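PDB 5JK2: Tp0751 from Treponema pallidum, which probably acts as a surface adhesin that attaches the bacterium to host extracellular matrix components and host cells through a non-canonical lipocalin barrel. Local coordinates for residues A[50-56]-A[67-72]; A[126-132]-A[147-153]. The protein carries 1 engineered substitution. All coordinates share one frame; numbering follows the deposited sequence.

Interaction 1 of 2, residues A[50-56]-A[67-72]; sequences LAGLWIQ and HPLLFF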
loop_
_atom_site.group_PDB
_atom_site.type_symbol
_atom_site.label_atom_id
_atom_site.label_comp_id
_atom_site.label_asym_id
_atom_site.label_seq_id
_atom_site.Cartn_x
_atom_site.Cartn_y
_atom_site.Cartn_z
ATOM N N LEU A 50 -6.418 -1.688 -2.978
ATOM C CA LEU A 50 -4.985 -1.410 -3.041
ATOM C C LEU A 50 -4.320 -2.082 -4.233
ATOM O O LEU A 50 -3.324 -1.579 -4.756
ATOM C CB LEU A 50 -4.293 -1.860 -1.754
ATOM C CG LEU A 50 -4.615 -1.028 -0.514
ATOM C CD1 LEU A 50 -4.031 -1.676 0.721
ATOM C CD2 LEU A 50 -4.090 0.389 -0.672
ATOM N N ALA A 51 -4.868 -3.220 -4.648
ATOM C CA ALA A 51 -4.318 -3.982 -5.763
ATOM C C ALA A 51 -4.114 -3.102 -6.992
ATOM O O ALA A 51 -5.076 -2.704 -7.649
ATOM C CB ALA A 51 -5.226 -5.148 -6.096
ATOM N N GLY A 52 -2.853 -2.793 -7.286
ATOM C CA GLY A 52 -2.507 -1.995 -8.447
ATOM C C GLY A 52 -1.336 -1.067 -8.193
ATOM O O GLY A 52 -0.675 -1.155 -7.164
ATOM N N LEU A 53 -1.093 -0.170 -9.142
ATOM C CA LEU A 53 0.030 0.754 -9.079
ATOM C C LEU A 53 -0.346 2.046 -8.372
ATOM O O LEU A 53 -1.418 2.598 -8.613
ATOM C CB LEU A 53 0.527 1.070 -10.488
ATOM C CG LEU A 53 1.667 2.081 -10.606
ATOM C CD1 LEU A 53 2.914 1.555 -9.929
ATOM C CD2 LEU A 53 1.931 2.392 -12.070
ATOM N N TRP A 54 0.552 2.532 -7.521
ATOM C CA TRP A 54 0.343 3.781 -6.796
ATOM C C TRP A 54 1.568 4.680 -6.923
ATOM O O TRP A 54 2.698 4.231 -6.730
ATOM C CB TRP A 54 0.041 3.500 -5.327
ATOM C CG TRP A 54 -1.251 2.775 -5.118
ATOM C CD1 TRP A 54 -1.471 1.437 -5.251
ATOM C CD2 TRP A 54 -2.505 3.352 -4.734
ATOM N NE1 TRP A 54 -2.784 1.143 -4.976
ATOM C CE2 TRP A 54 -3.440 2.301 -4.655
ATOM C CE3 TRP A 54 -2.927 4.653 -4.448
ATOM C CZ2 TRP A 54 -4.771 2.514 -4.303
ATOM C CZ3 TRP A 54 -4.250 4.861 -4.099
ATOM C CH2 TRP A 54 -5.155 3.798 -4.027
ATOM N N ILE A 55 1.334 5.947 -7.257
ATOM C CA ILE A 55 2.409 6.915 -7.454
ATOM C C ILE A 55 2.344 8.002 -6.389
ATOM O O ILE A 55 1.273 8.532 -6.100
ATOM C CB ILE A 55 2.340 7.565 -8.849
ATOM C CG1 ILE A 55 2.401 6.497 -9.941
ATOM C CG2 ILE A 55 3.486 8.544 -9.039
ATOM C CD1 ILE A 55 1.075 5.895 -10.283
ATOM N N GLN A 56 3.496 8.347 -5.823
ATOM C CA GLN A 56 3.544 9.296 -4.717
ATOM C C GLN A 56 3.289 10.727 -5.183
ATOM O O GLN A 56 3.655 11.102 -6.295
ATOM C CB GLN A 56 4.894 9.223 -4.004
ATOM C CG GLN A 56 4.956 10.081 -2.757
ATOM C CD GLN A 56 6.218 9.866 -1.956
ATOM O OE1 GLN A 56 7.026 10.778 -1.785
ATOM N NE2 GLN A 56 6.396 8.648 -1.458
ATOM N N HIS A 67 9.235 10.116 -8.544
ATOM C CA HIS A 67 8.159 9.670 -7.666
ATOM C C HIS A 67 8.398 8.234 -7.195
ATOM O O HIS A 67 8.579 7.339 -8.022
ATOM C CB HIS A 67 6.802 9.766 -8.382
ATOM C CG HIS A 67 6.538 11.098 -9.021
ATOM N ND1 HIS A 67 6.531 11.277 -10.388
ATOM C CD2 HIS A 67 6.270 12.309 -8.481
ATOM C CE1 HIS A 67 6.269 12.546 -10.663
ATOM N NE2 HIS A 67 6.107 13.191 -9.521
ATOM N N PRO A 68 8.419 8.013 -5.866
ATOM C CA PRO A 68 8.392 6.643 -5.341
ATOM C C PRO A 68 7.108 5.920 -5.742
ATOM O O PRO A 68 6.046 6.541 -5.775
ATOM C CB PRO A 68 8.468 6.845 -3.822
ATOM C CG PRO A 68 9.115 8.163 -3.646
ATOM C CD PRO A 68 8.649 9.000 -4.795
ATOM N N LEU A 69 7.214 4.630 -6.050
ATOM C CA LEU A 69 6.070 3.853 -6.524
ATOM C C LEU A 69 5.779 2.660 -5.635
ATOM O O LEU A 69 6.694 1.968 -5.190
ATOM C CB LEU A 69 6.311 3.345 -7.944
ATOM C CG LEU A 69 6.874 4.331 -8.962
ATOM C CD1 LEU A 69 7.145 3.623 -10.282
ATOM C CD2 LEU A 69 5.924 5.502 -9.147
ATOM N N LEU A 70 4.494 2.418 -5.397
ATOM C CA LEU A 70 4.045 1.217 -4.709
ATOM C C LEU A 70 3.107 0.426 -5.604
ATOM O O LEU A 70 2.134 0.968 -6.127
ATOM C CB LEU A 70 3.333 1.558 -3.400
ATOM C CG LEU A 70 4.163 2.172 -2.273
ATOM C CD1 LEU A 70 3.259 2.539 -1.109
ATOM C CD2 LEU A 70 5.260 1.222 -1.818
ATOM N N PHE A 71 3.415 -0.853 -5.787
ATOM C CA PHE A 71 2.504 -1.767 -6.454
ATOM C C PHE A 71 2.156 -2.893 -5.491
ATOM O O PHE A 71 3.030 -3.632 -5.040
ATOM C CB PHE A 71 3.110 -2.327 -7.744
ATOM C CG PHE A 71 2.125 -3.077 -8.597
ATOM C CD1 PHE A 71 1.732 -4.358 -8.256
ATOM C CD2 PHE A 71 1.581 -2.495 -9.729
ATOM C CE1 PHE A 71 0.823 -5.046 -9.030
ATOM C CE2 PHE A 71 0.670 -3.183 -10.508
ATOM C CZ PHE A 71 0.293 -4.460 -10.155
ATOM N N PHE A 72 0.872 -3.004 -5.167
ATOM C CA PHE A 72 0.384 -4.061 -4.292
ATOM C C PHE A 72 -0.057 -5.254 -5.132
ATOM O O PHE A 72 -1.117 -5.226 -5.753
ATOM C CB PHE A 72 -0.770 -3.551 -3.425
ATOM C CG PHE A 72 -0.410 -2.363 -2.572
ATOM C CD1 PHE A 72 -0.348 -1.092 -3.121
ATOM C CD2 PHE A 72 -0.139 -2.516 -1.224
ATOM C CE1 PHE A 72 -0.017 -0.000 -2.343
ATOM C CE2 PHE A 72 0.191 -1.426 -0.441
ATOM C CZ PHE A 72 0.252 -0.168 -1.003
#

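Interaction 2 of 2, residues A[126-132]-A[147-153]; sequences AVIHVRA and WDGQYTR. Engineered in segment 126-132: Ala126 (natural residue Glu).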
loop_
_atom_site.group_PDB
_atom_site.type_symbol
_atom_site.label_atom_id
_atom_site.label_comp_id
_atom_site.label_asym_id
_atom_site.label_seq_id
_atom_site.Cartn_x
_atom_site.Cartn_y
_atom_site.Cartn_z
ATOM N N ALA A 126 -9.005 6.112 -4.666
ATOM C CA ALA A 126 -7.769 6.204 -5.441
ATOM C C ALA A 126 -6.801 7.204 -4.822
ATOM O O ALA A 126 -5.946 7.764 -5.510
ATOM C CB ALA A 126 -8.074 6.592 -6.872
ATOM N N VAL A 127 -6.947 7.420 -3.518
ATOM C CA VAL A 127 -6.084 8.330 -2.777
ATOM C C VAL A 127 -5.812 7.764 -1.388
ATOM O O VAL A 127 -6.740 7.518 -0.619
ATOM C CB VAL A 127 -6.712 9.732 -2.649
ATOM C CG1 VAL A 127 -5.784 10.666 -1.889
ATOM C CG2 VAL A 127 -7.037 10.304 -4.024
ATOM N N ILE A 128 -4.534 7.559 -1.081
ATOM C CA ILE A 128 -4.121 7.023 0.211
ATOM C C ILE A 128 -3.027 7.887 0.828
ATOM O O ILE A 128 -2.553 8.842 0.210
ATOM C CB ILE A 128 -3.599 5.569 0.086
ATOM C CG1 ILE A 128 -2.367 5.511 -0.827
ATOM C CG2 ILE A 128 -4.687 4.659 -0.447
ATOM C CD1 ILE A 128 -1.585 4.218 -0.738
ATOM N N HIS A 129 -2.627 7.539 2.047
ATOM C CA HIS A 129 -1.445 8.125 2.662
ATOM C C HIS A 129 -0.672 7.019 3.369
ATOM O O HIS A 129 -1.233 6.279 4.177
ATOM C CB HIS A 129 -1.813 9.237 3.644
ATOM C CG HIS A 129 -0.654 10.109 4.019
ATOM N ND1 HIS A 129 -0.516 11.403 3.563
ATOM C CD2 HIS A 129 0.433 9.862 4.788
ATOM C CE1 HIS A 129 0.602 11.920 4.046
ATOM N NE2 HIS A 129 1.196 11.005 4.791
ATOM N N VAL A 130 0.613 6.908 3.050
ATOM C CA VAL A 130 1.430 5.801 3.532
ATOM C C VAL A 130 2.474 6.248 4.548
ATOM O O VAL A 130 3.084 7.307 4.410
ATOM C CB VAL A 130 2.156 5.095 2.368
ATOM C CG1 VAL A 130 2.930 3.881 2.874
ATOM C CG2 VAL A 130 1.163 4.678 1.295
ATOM N N ARG A 131 2.664 5.416 5.567
ATOM C CA ARG A 131 3.743 5.572 6.529
ATOM C C ARG A 131 4.480 4.242 6.578
ATOM O O ARG A 131 3.862 3.191 6.739
ATOM C CB ARG A 131 3.200 5.979 7.906
ATOM C CG ARG A 131 4.096 5.666 9.110
ATOM C CD ARG A 131 5.240 6.663 9.272
ATOM N NE ARG A 131 6.011 6.400 10.490
ATOM C CZ ARG A 131 6.983 7.180 10.958
ATOM N NH1 ARG A 131 7.323 8.291 10.318
ATOM N NH2 ARG A 131 7.615 6.845 12.074
ATOM N N ALA A 132 5.798 4.295 6.424
ATOM C CA ALA A 132 6.615 3.090 6.384
ATOM C C ALA A 132 7.647 3.102 7.503
ATOM O O ALA A 132 8.160 4.155 7.875
ATOM C CB ALA A 132 7.296 2.957 5.033
ATOM N N TRP A 147 9.380 6.491 1.497
ATOM C CA TRP A 147 8.101 6.002 1.005
ATOM C C TRP A 147 6.928 6.727 1.657
ATOM O O TRP A 147 5.809 6.686 1.149
ATOM C CB TRP A 147 7.990 4.495 1.251
ATOM C CG TRP A 147 9.184 3.732 0.764
ATOM C CD1 TRP A 147 10.114 3.092 1.526
ATOM C CD2 TRP A 147 9.585 3.546 -0.598
ATOM N NE1 TRP A 147 11.065 2.512 0.724
ATOM C CE2 TRP A 147 10.763 2.777 -0.585
ATOM C CE3 TRP A 147 9.059 3.953 -1.826
ATOM C CZ2 TRP A 147 11.424 2.408 -1.750
ATOM C CZ3 TRP A 147 9.717 3.583 -2.982
ATOM C CH2 TRP A 147 10.885 2.820 -2.936
ATOM N N ASP A 148 7.187 7.385 2.784
ATOM C CA ASP A 148 6.165 8.178 3.459
ATOM C C ASP A 148 5.629 9.264 2.543
ATOM O O ASP A 148 6.394 9.952 1.869
ATOM C CB ASP A 148 6.721 8.816 4.733
ATOM C CG ASP A 148 6.800 7.843 5.889
ATOM O OD1 ASP A 148 6.802 6.621 5.644
ATOM O OD2 ASP A 148 6.863 8.307 7.047
ATOM N N GLY A 149 4.309 9.413 2.521
ATOM C CA GLY A 149 3.675 10.463 1.747
ATOM C C GLY A 149 2.340 10.047 1.171
ATOM O O GLY A 149 1.847 8.950 1.435
ATOM N N GLN A 150 1.755 10.936 0.377
ATOM C CA GLN A 150 0.471 10.683 -0.252
ATOM C C GLN A 150 0.680 9.963 -1.579
ATOM O O GLN A 150 1.626 10.263 -2.306
ATOM C CB GLN A 150 -0.282 11.995 -0.469
ATOM C CG GLN A 150 -1.724 11.822 -0.898
ATOM C CD GLN A 150 -2.349 13.116 -1.371
ATOM O OE1 GLN A 150 -1.657 14.100 -1.625
ATOM N NE2 GLN A 150 -3.668 13.122 -1.490
ATOM N N TYR A 151 -0.199 9.013 -1.882
ATOM C CA TYR A 151 -0.156 8.297 -3.152
ATOM C C TYR A 151 -1.494 8.386 -3.866
ATOM O O TYR A 151 -2.529 8.620 -3.243
ATOM C CB TYR A 151 0.214 6.827 -2.941
ATOM C CG TYR A 151 1.639 6.603 -2.514
ATOM C CD1 TYR A 151 2.028 6.798 -1.198
ATOM C CD2 TYR A 151 2.597 6.188 -3.427
ATOM C CE1 TYR A 151 3.334 6.594 -0.802
ATOM C CE2 TYR A 151 3.904 5.980 -3.042
ATOM C CZ TYR A 151 4.269 6.184 -1.729
ATOM O OH TYR A 151 5.575 5.976 -1.349
ATOM N N THR A 152 -1.460 8.190 -5.179
ATOM C CA THR A 152 -2.669 8.128 -5.986
ATOM C C THR A 152 -2.549 6.970 -6.959
ATOM O O THR A 152 -1.515 6.799 -7.599
ATOM C CB THR A 152 -2.908 9.431 -6.766
ATOM O OG1 THR A 152 -1.765 9.723 -7.579
ATOM C CG2 THR A 152 -3.154 10.583 -5.816
ATOM N N ARG A 153 -3.602 6.170 -7.066
ATOM C CA ARG A 153 -3.567 5.023 -7.960
ATOM C C ARG A 153 -3.562 5.482 -9.411
ATOM O O ARG A 153 -4.174 6.496 -9.754
ATOM C CB ARG A 153 -4.755 4.095 -7.705
ATOM C CG ARG A 153 -4.608 2.716 -8.342
ATOM C CD ARG A 153 -5.822 1.856 -8.068
ATOM N NE ARG A 153 -5.633 0.473 -8.500
ATOM C CZ ARG A 153 -5.836 0.037 -9.740
ATOM N NH1 ARG A 153 -5.641 -1.241 -10.030
ATOM N NH2 ARG A 153 -6.230 0.873 -10.693
#

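Interaction 1 of 2, residues A[50-56]-A[67-72]
The Phe72 ring meets Trp54 in an offset edge-to-face pair. Its edge is directed toward the face of the five-membered ring of the indole, with the two planes at 88° and Phe72 CD1 3.5 Å from Trp54 CD1. One face of Phe72 takes Leu50 CB in a CH-pi contact. The indole has two carbonyls at its edge, Leu50 O and Leu70 O. Trp54 NE1 donates to Leu50 O at 2.8 Å, nearly in the ring plane, so this bond helps fix the rotation of the indole. Phe71 turns one face to Gly52, and Gly52 CA lies 4.2 Å from the ring centroid. Phe71 CG is anti to the backbone N (chi1 -170°), which brings the ring over this glycine.

The two segments are the first two strands of the calycin-type barrel, joined as antiparallel neighbours. Trp54, Leu70 and Phe72 are buried on one side of the sheet, where Trp54 and Leu70 also touch Tyr151. Leu53, Ile55, Leu69 and Phe71 lie on the other side and are partly exposed. There Ile55 and Leu69 run side by side, with Ile55 CG1 3.7 Å from Leu69 CD2.

Trp54 and Leu70 bond in both directions, Leu70 N to Trp54 O at 2.9 Å. At the far end Gln56 N donates to Pro68 O at 3.1 Å. The extended Gln56 side chain passes across the proline ring, its NE2 3.5 Å from Pro68 CG. That NE2 is hydrogen-bonded to Tyr151 OH.

Interaction 2 of 2, residues A[126-132]-A[147-153]
Ile128 pairs with Tyr151 and Val130 with Gly149, each pair bonded in both directions, between antiparallel strands. The axes of 127-130 and 149-153 make an angle of 148°. Val127 with Thr152 and His129 with Gln150 are non-hydrogen-bonded pairs. Val130 N to Gly149 O is the straightest bond, at 2.9 Å and 177°. Arg153 N adds a bond to Ala126 O beyond the last pair; Ala126 is an engineered residue, Glu in the natural protein.

Just before strand 149-153 begins, Asp148 extends the contact with its side chain. Its OD1 accepts Ala132 N at 2.7 Å on the syn side of the carboxylate, somewhat out of its plane. Its OD2 meets Arg131 NH1 at 3.3 Å in a salt bridge whose hydrogen bond is weak. The Arg131 chain bends at chi2 (78°), bringing CD and NH1 past this oxygen. One carboxylate thus serves a backbone N-H and a guanidinium.

Gly149 lies against one face of the His129 ring: its O sits over the ring centre and its CA makes a CH-pi contact. On the same side of the sheet, the extended Gln150 brings NE2 to 3.3 Å from Val127 CG1. On the buried side Val130 CG2 touches Tyr151 CD1 at 3.4 Å, and Ile128 CG1 packs on Tyr151 CB at 3.6 Å. Tyr151 OH donates to Trp147 O at 2.6 Å, a bond within its own segment that helps hold the ring's position.

Ile128 also touches Trp54, and Val130 touches Leu70. These contacts reach the first two strands. The pairing itself joins the last two strands of a closed antiparallel barrel, with apolar side chains turned inward as in the lipocalins and other calycins.

Overall arrangement
Interaction 1 joins the first two strands of the barrel, and interaction 2 joins the last two. Their centres are 8 Å apart because strands 52-56 and 149-153 are neighbours and close the sheet. Backbone bonding between Ile55 and Thr152 belongs to this closure. Two bonds that use side chains reinforce it. The one from Gln56 NE2 to Tyr151 OH spans 2.8 Å, and Ala51 O lies 2.9 Å from Arg153 NH1. Trp54 CE3 also packs against the closing strand, 3.1 Å from Arg153 N. The buried sides of both interactions face one interior, so the two ends of the sheet share a single core.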